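Local coordinates for glycoside hydrolase YxiA (Bacillus licheniformis, PDB 3LV4), which probably hydrolyses glycosidic links in L-arabinan, as a calcium-binding glycoside hydrolase of family 43, at residues Gly276-Asn281 and Val360-Asp365; Gln324-Lys329 and Asp410-Arg415; Asp356-Arg361 and Lys371-Ile376; Gly386-Thr391 and Lys403-Thr408. One frame throughout, in Å; residues are numbered along the deposited sequence.

Interaction 1: residues Gly276-Asn281 and Val360-Asp365. With CA (calcium ion), chain D.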
loop_
_atom_site.group_PDB
_atom_site.type_symbol
_atom_site.label_atom_id
_atom_site.label_comp_id
_atom_site.label_asym_id
_atom_site.label_seq_id
_atom_site.Cartn_x
_atom_site.Cartn_y
_atom_site.Cartn_z
ATOM N N GLY A 276 -3.689 -7.805 7.701
ATOM C CA GLY A 276 -2.533 -8.087 8.540
ATOM C C GLY A 276 -1.971 -9.476 8.257
ATOM O O GLY A 276 -2.219 -10.042 7.189
ATOM N N ASN A 277 -1.227 -10.031 9.209
ATOM C CA ASN A 277 -0.619 -11.353 9.053
ATOM C C ASN A 277 -1.686 -12.435 9.189
ATOM O O ASN A 277 -2.518 -12.375 10.098
ATOM C CB ASN A 277 0.426 -11.605 10.138
ATOM C CG ASN A 277 1.566 -10.592 10.142
ATOM O OD1 ASN A 277 1.644 -9.703 9.295
ATOM N ND2 ASN A 277 2.464 -10.738 11.114
ATOM N N PHE A 278 -1.662 -13.437 8.314
ATOM C CA PHE A 278 -2.715 -14.446 8.330
ATOM C C PHE A 278 -2.266 -15.721 7.644
ATOM O O PHE A 278 -1.299 -15.726 6.881
ATOM C CB PHE A 278 -3.943 -13.935 7.585
ATOM C CG PHE A 278 -3.743 -13.864 6.102
ATOM C CD1 PHE A 278 -4.039 -14.955 5.302
ATOM C CD2 PHE A 278 -3.221 -12.718 5.507
ATOM C CE1 PHE A 278 -3.825 -14.902 3.930
ATOM C CE2 PHE A 278 -3.015 -12.660 4.131
ATOM C CZ PHE A 278 -3.314 -13.752 3.348
ATOM N N SER A 279 -3.001 -16.796 7.895
ATOM C CA SER A 279 -2.777 -18.053 7.201
ATOM C C SER A 279 -4.100 -18.802 7.126
ATOM O O SER A 279 -4.708 -19.104 8.156
ATOM C CB SER A 279 -1.723 -18.886 7.926
ATOM O OG SER A 279 -1.421 -20.051 7.179
ATOM N N PHE A 280 -4.569 -19.056 5.911
ATOM C CA PHE A 280 -5.766 -19.865 5.722
ATOM C C PHE A 280 -5.405 -21.329 5.928
ATOM O O PHE A 280 -4.575 -21.881 5.202
ATOM C CB PHE A 280 -6.321 -19.696 4.311
ATOM C CG PHE A 280 -7.123 -18.435 4.108
ATOM C CD1 PHE A 280 -8.384 -18.299 4.679
ATOM C CD2 PHE A 280 -6.638 -17.405 3.306
ATOM C CE1 PHE A 280 -9.139 -17.150 4.480
ATOM C CE2 PHE A 280 -7.393 -16.243 3.100
ATOM C CZ PHE A 280 -8.651 -16.124 3.687
ATOM N N ASN A 281 -6.030 -21.960 6.913
ATOM C CA ASN A 281 -5.771 -23.374 7.179
ATOM C C ASN A 281 -4.312 -23.680 7.462
ATOM O O ASN A 281 -3.837 -24.789 7.199
ATOM C CB ASN A 281 -6.255 -24.226 6.016
ATOM C CG ASN A 281 -7.601 -24.800 6.277
ATOM O OD1 ASN A 281 -7.869 -25.250 7.389
ATOM N ND2 ASN A 281 -8.471 -24.779 5.274
ATOM N N VAL A 360 -10.868 -15.257 8.323
ATOM C CA VAL A 360 -9.765 -14.513 8.928
ATOM C C VAL A 360 -10.304 -13.182 9.418
ATOM O O VAL A 360 -10.955 -12.458 8.670
ATOM C CB VAL A 360 -8.609 -14.234 7.933
ATOM C CG1 VAL A 360 -7.576 -13.311 8.576
ATOM C CG2 VAL A 360 -7.959 -15.540 7.488
ATOM N N ARG A 361 -10.060 -12.881 10.689
ATOM C CA ARG A 361 -10.431 -11.597 11.264
ATOM C C ARG A 361 -9.147 -10.817 11.507
ATOM O O ARG A 361 -8.382 -11.121 12.432
ATOM C CB ARG A 361 -11.220 -11.797 12.560
ATOM C CG ARG A 361 -12.677 -12.226 12.329
ATOM C CD ARG A 361 -13.361 -12.610 13.635
ATOM N NE ARG A 361 -12.996 -13.972 13.992
ATOM C CZ ARG A 361 -13.281 -14.562 15.148
ATOM N NH1 ARG A 361 -13.938 -13.905 16.100
ATOM N NH2 ARG A 361 -12.892 -15.816 15.351
ATOM N N HIS A 362 -8.892 -9.829 10.655
ATOM C CA HIS A 362 -7.618 -9.100 10.704
ATOM C C HIS A 362 -7.505 -8.158 11.899
ATOM O O HIS A 362 -6.401 -7.797 12.301
ATOM C CB HIS A 362 -7.376 -8.343 9.397
ATOM C CG HIS A 362 -7.200 -9.234 8.205
ATOM N ND1 HIS A 362 -6.003 -9.854 7.901
ATOM C CD2 HIS A 362 -8.070 -9.602 7.235
ATOM C CE1 HIS A 362 -6.144 -10.556 6.792
ATOM N NE2 HIS A 362 -7.392 -10.428 6.371
ATOM N N GLY A 363 -8.643 -7.761 12.464
ATOM C CA GLY A 363 -8.639 -6.887 13.628
ATOM C C GLY A 363 -8.190 -5.470 13.315
ATOM O O GLY A 363 -8.130 -5.062 12.153
ATOM N N LYS A 364 -7.886 -4.698 14.350
ATOM C CA LYS A 364 -7.508 -3.297 14.140
ATOM C C LYS A 364 -6.193 -2.925 14.822
ATOM O O LYS A 364 -5.812 -1.753 14.847
ATOM C CB LYS A 364 -8.641 -2.341 14.558
ATOM C CG LYS A 364 -9.313 -1.633 13.378
ATOM C CD LYS A 364 -8.412 -0.558 12.768
ATOM C CE LYS A 364 -8.497 0.778 13.515
ATOM N NZ LYS A 364 -9.695 1.612 13.128
ATOM N N ASP A 365 -5.489 -3.930 15.341
ATOM C CA ASP A 365 -4.225 -3.695 16.024
ATOM C C ASP A 365 -3.032 -3.622 15.068
ATOM O O ASP A 365 -3.128 -3.994 13.896
ATOM C CB ASP A 365 -3.969 -4.765 17.097
ATOM C CG ASP A 365 -4.109 -6.208 16.566
ATOM O OD1 ASP A 365 -4.460 -6.414 15.377
ATOM O OD2 ASP A 365 -3.870 -7.150 17.361
HETATM CA CA CA D . -9.867 -25.898 8.481
HETATM O O HOH W 1 -4.422 -10.325 10.251
HETATM O O HOH W 2 -10.161 -27.390 6.270
HETATM O O HOH W 3 -9.123 -27.102 10.910
HETATM O O HOH W 4 -9.373 -23.997 10.032
#

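Interaction 2: residues Gln324-Lys329 and Asp410-Arg415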
loop_
_atom_site.group_PDB
_atom_site.type_symbol
_atom_site.label_atom_id
_atom_site.label_comp_id
_atom_site.label_asym_id
_atom_site.label_seq_id
_atom_site.Cartn_x
_atom_site.Cartn_y
_atom_site.Cartn_z
ATOM N N GLN A 324 -6.782 -8.090 -6.247
ATOM C CA GLN A 324 -7.845 -7.235 -6.732
ATOM C C GLN A 324 -8.495 -6.479 -5.575
ATOM O O GLN A 324 -8.686 -7.035 -4.490
ATOM C CB GLN A 324 -8.884 -8.064 -7.492
ATOM C CG GLN A 324 -9.939 -7.234 -8.161
ATOM C CD GLN A 324 -10.684 -7.981 -9.254
ATOM O OE1 GLN A 324 -10.510 -9.197 -9.459
ATOM N NE2 GLN A 324 -11.522 -7.261 -9.961
ATOM N N LEU A 325 -8.810 -5.206 -5.806
ATOM C CA LEU A 325 -9.571 -4.401 -4.854
ATOM C C LEU A 325 -11.017 -4.301 -5.302
ATOM O O LEU A 325 -11.296 -3.984 -6.464
ATOM C CB LEU A 325 -8.983 -2.987 -4.746
ATOM C CG LEU A 325 -7.642 -2.819 -4.030
ATOM C CD1 LEU A 325 -7.017 -1.455 -4.359
ATOM C CD2 LEU A 325 -7.813 -2.991 -2.522
ATOM N N LEU A 326 -11.935 -4.558 -4.374
ATOM C CA LEU A 326 -13.362 -4.472 -4.647
ATOM C C LEU A 326 -13.894 -3.270 -3.880
ATOM O O LEU A 326 -13.203 -2.731 -3.019
ATOM C CB LEU A 326 -14.062 -5.763 -4.209
ATOM C CG LEU A 326 -13.351 -7.040 -4.683
ATOM C CD1 LEU A 326 -13.963 -8.298 -4.079
ATOM C CD2 LEU A 326 -13.340 -7.123 -6.212
HETATM N N MSE A 327 -15.098 -2.824 -4.202
HETATM C CA MSE A 327 -15.653 -1.636 -3.549
HETATM C C MSE A 327 -16.961 -1.978 -2.845
HETATM O O MSE A 327 -17.918 -2.431 -3.482
HETATM C CB MSE A 327 -15.884 -0.523 -4.568
HETATM C CG MSE A 327 -16.196 0.825 -3.957
HETATM SE SE MSE A 327 -14.673 1.604 -2.980
HETATM C CE MSE A 327 -13.618 2.313 -4.483
ATOM N N ASN A 328 -17.008 -1.762 -1.533
ATOM C CA ASN A 328 -18.211 -2.109 -0.783
ATOM C C ASN A 328 -19.270 -1.025 -0.917
ATOM O O ASN A 328 -19.009 0.032 -1.500
ATOM C CB ASN A 328 -17.903 -2.486 0.677
ATOM C CG ASN A 328 -17.678 -1.287 1.591
ATOM O OD1 ASN A 328 -17.830 -0.123 1.199
ATOM N ND2 ASN A 328 -17.322 -1.582 2.848
ATOM N N LYS A 329 -20.461 -1.294 -0.391
ATOM C CA LYS A 329 -21.605 -0.415 -0.606
ATOM C C LYS A 329 -21.399 0.990 -0.043
ATOM O O LYS A 329 -22.024 1.934 -0.506
ATOM C CB LYS A 329 -22.895 -1.040 -0.056
ATOM C CG LYS A 329 -22.941 -1.163 1.449
ATOM C CD LYS A 329 -24.317 -1.640 1.923
ATOM C CE LYS A 329 -25.394 -0.626 1.599
ATOM N NZ LYS A 329 -26.737 -1.081 2.074
ATOM N N ASP A 410 -19.620 -4.741 5.793
ATOM C CA ASP A 410 -20.121 -4.628 4.432
ATOM C C ASP A 410 -19.013 -5.016 3.481
ATOM O O ASP A 410 -17.900 -4.494 3.573
ATOM C CB ASP A 410 -20.556 -3.187 4.154
ATOM C CG ASP A 410 -21.833 -2.824 4.886
ATOM O OD1 ASP A 410 -22.903 -3.296 4.457
ATOM O OD2 ASP A 410 -21.770 -2.085 5.891
ATOM N N GLY A 411 -19.303 -5.925 2.560
ATOM C CA GLY A 411 -18.261 -6.394 1.671
ATOM C C GLY A 411 -18.768 -6.941 0.362
ATOM O O GLY A 411 -19.909 -6.678 -0.046
ATOM N N VAL A 412 -17.900 -7.706 -0.296
ATOM C CA VAL A 412 -18.149 -8.180 -1.648
ATOM C C VAL A 412 -17.747 -9.649 -1.772
ATOM O O VAL A 412 -16.722 -10.061 -1.209
ATOM C CB VAL A 412 -17.357 -7.328 -2.679
ATOM C CG1 VAL A 412 -17.709 -7.750 -4.099
ATOM C CG2 VAL A 412 -17.665 -5.839 -2.496
ATOM N N PHE A 413 -18.569 -10.434 -2.477
ATOM C CA PHE A 413 -18.261 -11.829 -2.825
ATOM C C PHE A 413 -17.482 -11.890 -4.143
ATOM O O PHE A 413 -17.763 -11.133 -5.077
ATOM C CB PHE A 413 -19.552 -12.638 -3.044
ATOM C CG PHE A 413 -20.297 -13.026 -1.784
ATOM C CD1 PHE A 413 -19.807 -14.009 -0.939
ATOM C CD2 PHE A 413 -21.535 -12.457 -1.496
ATOM C CE1 PHE A 413 -20.516 -14.392 0.200
ATOM C CE2 PHE A 413 -22.252 -12.833 -0.361
ATOM C CZ PHE A 413 -21.745 -13.801 0.486
ATOM N N LEU A 414 -16.536 -12.819 -4.242
ATOM C CA LEU A 414 -15.743 -12.969 -5.458
ATOM C C LEU A 414 -15.241 -14.398 -5.590
ATOM O O LEU A 414 -14.634 -14.931 -4.660
ATOM C CB LEU A 414 -14.544 -12.020 -5.420
ATOM C CG LEU A 414 -13.629 -12.041 -6.648
ATOM C CD1 LEU A 414 -14.393 -11.554 -7.908
ATOM C CD2 LEU A 414 -12.357 -11.220 -6.407
ATOM N N ARG A 415 -15.488 -15.028 -6.737
ATOM C CA ARG A 415 -14.885 -16.333 -6.998
ATOM C C ARG A 415 -13.415 -16.152 -7.351
ATOM O O ARG A 415 -13.067 -15.324 -8.189
ATOM C CB ARG A 415 -15.596 -17.054 -8.144
ATOM C CG ARG A 415 -17.019 -17.450 -7.851
ATOM C CD ARG A 415 -17.582 -18.280 -9.008
ATOM N NE ARG A 415 -18.971 -18.678 -8.792
ATOM C CZ ARG A 415 -20.017 -17.874 -8.970
ATOM N NH1 ARG A 415 -19.832 -16.614 -9.349
ATOM N NH2 ARG A 415 -21.249 -18.323 -8.754
HETATM O O HOH W 5 -21.003 -4.001 0.494
#

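Interaction 3: residues Asp356-Arg361 and Lys371-Ile376. With CA (calcium ion), chain D.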
loop_
_atom_site.group_PDB
_atom_site.type_symbol
_atom_site.label_atom_id
_atom_site.label_comp_id
_atom_site.label_asym_id
_atom_site.label_seq_id
_atom_site.Cartn_x
_atom_site.Cartn_y
_atom_site.Cartn_z
ATOM N N ASP A 356 -19.545 -23.682 4.172
ATOM C CA ASP A 356 -18.475 -23.535 5.158
ATOM C C ASP A 356 -17.357 -22.657 4.605
ATOM O O ASP A 356 -17.032 -22.732 3.422
ATOM C CB ASP A 356 -17.905 -24.902 5.538
ATOM C CG ASP A 356 -18.945 -25.824 6.153
ATOM O OD1 ASP A 356 -19.826 -25.340 6.886
ATOM O OD2 ASP A 356 -18.877 -27.042 5.914
ATOM N N TYR A 357 -16.778 -21.823 5.465
ATOM C CA TYR A 357 -15.680 -20.942 5.071
ATOM C C TYR A 357 -14.577 -20.956 6.116
ATOM O O TYR A 357 -14.840 -21.152 7.305
ATOM C CB TYR A 357 -16.161 -19.486 4.952
ATOM C CG TYR A 357 -17.038 -19.170 3.759
ATOM C CD1 TYR A 357 -16.525 -18.492 2.660
ATOM C CD2 TYR A 357 -18.382 -19.541 3.737
ATOM C CE1 TYR A 357 -17.324 -18.188 1.565
ATOM C CE2 TYR A 357 -19.188 -19.248 2.655
ATOM C CZ TYR A 357 -18.652 -18.570 1.567
ATOM O OH TYR A 357 -19.451 -18.273 0.486
ATOM N N GLU A 358 -13.348 -20.716 5.670
ATOM C CA GLU A 358 -12.282 -20.299 6.565
ATOM C C GLU A 358 -12.426 -18.795 6.738
ATOM O O GLU A 358 -12.500 -18.060 5.755
ATOM C CB GLU A 358 -10.914 -20.607 5.957
ATOM C CG GLU A 358 -10.640 -22.074 5.815
ATOM C CD GLU A 358 -10.481 -22.762 7.145
ATOM O OE1 GLU A 358 -10.163 -22.088 8.157
ATOM O OE2 GLU A 358 -10.667 -23.993 7.173
ATOM N N LEU A 359 -12.466 -18.340 7.985
ATOM C CA LEU A 359 -12.623 -16.921 8.295
ATOM C C LEU A 359 -11.348 -16.362 8.888
ATOM O O LEU A 359 -10.818 -16.917 9.855
ATOM C CB LEU A 359 -13.745 -16.723 9.315
ATOM C CG LEU A 359 -13.976 -15.296 9.829
ATOM C CD1 LEU A 359 -14.550 -14.388 8.745
ATOM C CD2 LEU A 359 -14.895 -15.302 11.048
ATOM N N VAL A 360 -10.868 -15.257 8.323
ATOM C CA VAL A 360 -9.765 -14.513 8.928
ATOM C C VAL A 360 -10.304 -13.182 9.418
ATOM O O VAL A 360 -10.955 -12.458 8.670
ATOM C CB VAL A 360 -8.609 -14.234 7.933
ATOM C CG1 VAL A 360 -7.576 -13.311 8.576
ATOM C CG2 VAL A 360 -7.959 -15.540 7.488
ATOM N N ARG A 361 -10.060 -12.881 10.689
ATOM C CA ARG A 361 -10.431 -11.597 11.264
ATOM C C ARG A 361 -9.147 -10.817 11.507
ATOM O O ARG A 361 -8.382 -11.121 12.432
ATOM C CB ARG A 361 -11.220 -11.797 12.560
ATOM C CG ARG A 361 -12.677 -12.226 12.329
ATOM C CD ARG A 361 -13.361 -12.610 13.635
ATOM N NE ARG A 361 -12.996 -13.972 13.992
ATOM C CZ ARG A 361 -13.281 -14.562 15.148
ATOM N NH1 ARG A 361 -13.938 -13.905 16.100
ATOM N NH2 ARG A 361 -12.892 -15.816 15.351
ATOM N N LYS A 371 -2.322 -14.612 12.253
ATOM C CA LYS A 371 -3.670 -14.994 12.627
ATOM C C LYS A 371 -4.165 -16.157 11.784
ATOM O O LYS A 371 -4.203 -16.077 10.556
ATOM C CB LYS A 371 -4.589 -13.776 12.547
ATOM C CG LYS A 371 -4.135 -12.697 13.528
ATOM C CD LYS A 371 -4.953 -11.423 13.496
ATOM C CE LYS A 371 -4.355 -10.427 14.497
ATOM N NZ LYS A 371 -4.997 -9.081 14.495
ATOM N N GLU A 372 -4.519 -17.249 12.455
ATOM C CA GLU A 372 -4.986 -18.457 11.772
ATOM C C GLU A 372 -6.464 -18.349 11.432
ATOM O O GLU A 372 -7.249 -17.821 12.223
ATOM C CB GLU A 372 -4.761 -19.689 12.649
ATOM C CG GLU A 372 -3.300 -20.027 12.893
ATOM C CD GLU A 372 -2.669 -20.779 11.741
ATOM O OE1 GLU A 372 -3.409 -21.195 10.826
ATOM O OE2 GLU A 372 -1.430 -20.971 11.762
ATOM N N SER A 373 -6.848 -18.840 10.258
ATOM C CA SER A 373 -8.261 -18.845 9.896
ATOM C C SER A 373 -8.991 -19.886 10.730
ATOM O O SER A 373 -8.399 -20.889 11.148
ATOM C CB SER A 373 -8.462 -19.141 8.407
ATOM O OG SER A 373 -8.119 -20.487 8.106
ATOM N N LYS A 374 -10.278 -19.638 10.962
ATOM C CA LYS A 374 -11.134 -20.561 11.689
ATOM C C LYS A 374 -12.397 -20.825 10.880
ATOM O O LYS A 374 -12.842 -19.960 10.117
ATOM C CB LYS A 374 -11.482 -19.982 13.059
ATOM C CG LYS A 374 -10.239 -19.668 13.875
ATOM C CD LYS A 374 -10.545 -19.478 15.333
ATOM C CE LYS A 374 -9.256 -19.350 16.127
ATOM N NZ LYS A 374 -9.478 -18.630 17.401
ATOM N N GLU A 375 -12.969 -22.014 11.046
ATOM C CA GLU A 375 -14.128 -22.415 10.249
ATOM C C GLU A 375 -15.452 -21.867 10.754
ATOM O O GLU A 375 -15.757 -21.934 11.947
ATOM C CB GLU A 375 -14.219 -23.942 10.142
ATOM C CG GLU A 375 -13.001 -24.561 9.525
ATOM C CD GLU A 375 -13.172 -26.039 9.242
ATOM O OE1 GLU A 375 -14.291 -26.570 9.421
ATOM O OE2 GLU A 375 -12.184 -26.673 8.831
ATOM N N ILE A 376 -16.232 -21.335 9.815
ATOM C CA ILE A 376 -17.582 -20.878 10.083
ATOM C C ILE A 376 -18.488 -21.437 9.001
ATOM O O ILE A 376 -18.005 -21.979 8.003
ATOM C CB ILE A 376 -17.672 -19.338 10.055
ATOM C CG1 ILE A 376 -17.333 -18.794 8.660
ATOM C CG2 ILE A 376 -16.752 -18.729 11.113
ATOM C CD1 ILE A 376 -17.693 -17.325 8.476
HETATM CA CA CA D . -9.867 -25.898 8.481
HETATM O O HOH W 4 -9.373 -23.997 10.032
HETATM O O HOH W 6 -8.571 -14.970 12.366
HETATM O O HOH W 7 -7.605 -9.988 14.847
HETATM O O HOH W 3 -9.123 -27.102 10.910
HETATM O O HOH W 2 -10.161 -27.390 6.270
#

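Interaction 4: residues Gly386-Thr391 and Lys403-Thr408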
loop_
_atom_site.group_PDB
_atom_site.type_symbol
_atom_site.label_atom_id
_atom_site.label_comp_id
_atom_site.label_asym_id
_atom_site.label_seq_id
_atom_site.Cartn_x
_atom_site.Cartn_y
_atom_site.Cartn_z
ATOM N N GLY A 386 -20.354 -21.818 13.976
ATOM C CA GLY A 386 -18.988 -22.299 13.988
ATOM C C GLY A 386 -18.114 -21.466 14.903
ATOM O O GLY A 386 -18.438 -21.278 16.080
ATOM N N ALA A 387 -17.014 -20.952 14.360
ATOM C CA ALA A 387 -16.036 -20.205 15.157
ATOM C C ALA A 387 -16.636 -18.932 15.742
ATOM O O ALA A 387 -16.208 -18.452 16.793
ATOM C CB ALA A 387 -14.790 -19.877 14.316
ATOM N N VAL A 388 -17.623 -18.378 15.044
ATOM C CA VAL A 388 -18.344 -17.217 15.547
ATOM C C VAL A 388 -19.835 -17.410 15.338
ATOM O O VAL A 388 -20.265 -18.195 14.484
ATOM C CB VAL A 388 -17.928 -15.904 14.840
ATOM C CG1 VAL A 388 -16.442 -15.640 15.021
ATOM C CG2 VAL A 388 -18.307 -15.950 13.369
ATOM N N ALA A 389 -20.620 -16.691 16.127
ATOM C CA ALA A 389 -22.060 -16.651 15.937
ATOM C C ALA A 389 -22.418 -15.289 15.358
ATOM O O ALA A 389 -21.876 -14.261 15.776
ATOM C CB ALA A 389 -22.787 -16.886 17.261
ATOM N N GLY A 390 -23.320 -15.273 14.389
ATOM C CA GLY A 390 -23.734 -14.013 13.804
ATOM C C GLY A 390 -24.787 -14.195 12.738
ATOM O O GLY A 390 -25.450 -15.230 12.676
ATOM N N THR A 391 -24.943 -13.179 11.902
ATOM C CA THR A 391 -25.897 -13.239 10.801
ATOM C C THR A 391 -25.248 -12.733 9.515
ATOM O O THR A 391 -24.218 -12.053 9.546
ATOM C CB THR A 391 -27.173 -12.413 11.093
ATOM O OG1 THR A 391 -26.852 -11.017 11.118
ATOM C CG2 THR A 391 -27.781 -12.809 12.430
ATOM N N LYS A 403 -23.025 -9.686 10.430
ATOM C CA LYS A 403 -23.009 -9.160 11.785
ATOM C C LYS A 403 -22.308 -10.147 12.690
ATOM O O LYS A 403 -22.809 -11.245 12.936
ATOM C CB LYS A 403 -24.421 -8.865 12.279
ATOM C CG LYS A 403 -25.081 -7.702 11.562
ATOM C CD LYS A 403 -26.332 -7.253 12.312
ATOM C CE LYS A 403 -26.893 -5.955 11.744
ATOM N NZ LYS A 403 -27.457 -6.174 10.392
ATOM N N ILE A 404 -21.134 -9.744 13.166
ATOM C CA ILE A 404 -20.259 -10.588 13.968
ATOM C C ILE A 404 -19.600 -9.710 15.013
ATOM O O ILE A 404 -19.300 -8.551 14.737
ATOM C CB ILE A 404 -19.117 -11.166 13.099
ATOM C CG1 ILE A 404 -19.677 -12.021 11.966
ATOM C CG2 ILE A 404 -18.145 -11.957 13.945
ATOM C CD1 ILE A 404 -18.656 -12.283 10.850
ATOM N N ASP A 405 -19.375 -10.261 16.205
ATOM C CA ASP A 405 -18.519 -9.617 17.205
ATOM C C ASP A 405 -18.990 -8.199 17.535
ATOM O O ASP A 405 -18.170 -7.304 17.788
ATOM C CB ASP A 405 -17.047 -9.609 16.738
ATOM C CG ASP A 405 -16.410 -11.014 16.728
ATOM O OD1 ASP A 405 -16.624 -11.780 17.695
ATOM O OD2 ASP A 405 -15.676 -11.353 15.763
ATOM N N GLY A 406 -20.310 -8.003 17.532
ATOM C CA GLY A 406 -20.910 -6.726 17.877
ATOM C C GLY A 406 -20.820 -5.655 16.803
ATOM O O GLY A 406 -21.165 -4.497 17.040
ATOM N N LYS A 407 -20.364 -6.044 15.616
ATOM C CA LYS A 407 -20.147 -5.091 14.532
ATOM C C LYS A 407 -20.871 -5.508 13.255
ATOM O O LYS A 407 -21.297 -6.656 13.122
ATOM C CB LYS A 407 -18.648 -4.913 14.276
ATOM C CG LYS A 407 -17.962 -4.124 15.380
ATOM C CD LYS A 407 -16.468 -4.071 15.198
ATOM C CE LYS A 407 -15.852 -5.418 15.509
ATOM N NZ LYS A 407 -14.375 -5.337 15.464
ATOM N N THR A 408 -21.027 -4.556 12.340
ATOM C CA THR A 408 -21.633 -4.822 11.042
ATOM C C THR A 408 -20.578 -4.647 9.961
ATOM O O THR A 408 -19.853 -3.657 9.955
ATOM C CB THR A 408 -22.803 -3.866 10.753
ATOM O OG1 THR A 408 -23.823 -4.049 11.745
ATOM C CG2 THR A 408 -23.390 -4.149 9.375
HETATM O O HOH W 8 -19.819 -12.965 16.816
#

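Interaction 1: residues Gly276-Asn281 and Val360-Asp365
Phe-280 and Val-360 make a close apolar contact between two strands that run antiparallel (172°) but lie too far apart to be partners, their axes 8.3 Å from each other with strand 371-378 between them. Val-360 divides its two methyls between two aromatic residues. CG2 sits over one face of the Phe-280 ring in a CH-pi contact, 4.0 Å from the ring centroid, while CG1 reaches CB of Phe-278 at 3.8 Å. Phe-278 in turn lays its CD2 against the edge of the His-362 imidazole, 3.9 Å from CE1, the two planes almost perpendicular at 84°. The ring of Phe-278 gets there because CG lies between the backbone N and the carbonyl carbon (chi1 71°). Beside this carbon core, at the buried Gly-276 and His-362 end, a water donates to Asn-277 O (2.8 Å) and also bonds His-362 ND1 (2.9 Å), bridging the two segments. The open side is the other end, where partly exposed Asn-281 gives OD1 to the calcium ion at 2.4 Å, beside three metal-bound waters. Apolar carbon thus joins a strand of the family 43 region to the C-terminal domain, whereas water serves Asn-277 O and His-362 ND1, and metal Asn-281 OD1.

Interaction 2: residues Gln324-Lys329 and Asp410-Arg415
Leu-326 and Val-412 form the apolar heart of this contact, where two strands cross at 128° with their axes 7.0 Å apart. CD1 of Leu-326 lies 3.8 Å from Val-412 CG1 and 4.0 Å from Leu-414 CB, so one methyl wedges between successive inward residues of the facing strand. The other Val-412 methyl, CG2, rests against the carbonyl O of selenomethionine Met-327. Direct polar contact is concentrated at Asn-328. Its CG lies between backbone N and carbonyl carbon (chi1 79°), which brings ND2 to Asp-410 O in a hydrogen bond of 3.1 Å. That donor stands well above the carbonyl plane, 52° out of it. The amide is gripped from its other end too, since OD1 accepts from Trp-332 N, a little further along the chain. Water adds a second polar link, accepting from Lys-329 N and donating to Gly-411 O, both at 2.9 Å. The aliphatic CD of Lys-329 packs on Asp-410 OD1 at 3.3 Å; NZ stays 5.0 Å from that oxygen, so no salt bridge forms and any attraction is probably long-range. All this belongs to an interdomain seam, in which a strand of the last sheet of the family 43 five-bladed beta-propeller packs across a strand of the C-terminal lipocalin-like domain.

Interaction 3: residues Asp356-Arg361 and Lys371-Ile376
Glu-358 meets Ser-373 and Glu-375 across an antiparallel hairpin whose hydrogen-bonded pairs are Tyr-357 with Ile-376 and Leu-359 with Lys-374. From its start the Glu-358 side chain hugs the serine: CB lies 3.5 Å from Ser-373 OG. CG also lies against that OG, at 3.8 Å, before the chain bends (chi2 -68°), folding the carboxylate back across the neighbouring strand. CD then stands 3.4 Å from the same hydroxyl, and the two oxygens part company. OE1 accepts a short 2.6 Å bond from Ser-373 OG, which comes in from above the carboxylate plane, and a second from a calcium-bound water. OE2 binds the calcium ion at 2.5 Å and touches Glu-375 CG. Glu-375, extended beyond CG, brings its own OE2 to the metal, also at 2.5 Å, with the two carboxylate planes 85° apart. Since Ser-373 OG also accepts from Asn-281 N, it is a second-shell anchor. Calcium thus probably offsets the repulsion between two carboxylates on neighbouring strands that the backbone bonds already pair.

Interaction 4: residues Gly386-Thr391 and Lys403-Thr408
Val-388 and Ile-404 lie across the open end of a beta hairpin, formed by strands 390-395 and 399-404, in the C-terminal lipocalin-like domain. Their side chains cross at about a right angle, and the contact falls on methyls: Val-388 CG2 is 4.0 Å from Ile-404 CG2. The isoleucine methyl that touches is the one opposite the backbone N, its CG1 branch lying beside that N instead (chi1 -61°). Val-388 also rests on Ile-376, which ties the hairpin to strand 371-378. Thr-391 and Lys-403 slant across each other on the sheet face they share. Here Thr-391 OG1 meets carbon, 3.4 Å from Lys-403 CB, while the lysine chain carries its amine onward to a long, weak ion pair with Glu-401. Beneath these side chains the backbones of the same two residues form a hydrogen-bonded antiparallel pair, with Lys-403 N donating to Thr-391 O at 2.8 Å and Thr-391 N donating to Lys-403 O at 3.1 Å. Beyond Ile-404 the chain reverses in a type I' turn to Lys-407, with Asp-405 and Gly-406 at its corners; the Asp-405 carboxylate forms a salt bridge with Arg-361. Beside the turn, where the chains diverge, a water links the two segments, donating to Ala-389 O at 2.6 Å and accepting from Asp-405 N at 2.8 Å.

Calcium unites interactions 1 and 3, whose centres are 9 Å apart: the first supplies one ligand from the family 43 region, the second two from the C-terminal domain, and Asp-365 OD1 adds a salt bridge to Lys-371 NZ at 2.9 Å. Interaction 4 extends this region outward, its centre 12 Å from that of interaction 3, through Glu-375 O and Ala-387 N (2.9 Å) and through the salt bridge of Arg-361 NH1 with Asp-405 OD2 (3.1 Å). Interaction 2 forms a separate interdomain contact, about 17 Å from interactions 1 and 3 between centres, and shares strand 407-418 with interaction 4. The predicted catalytic residues Asp-15, Asp-148 and Glu-201 lie in none of these segments.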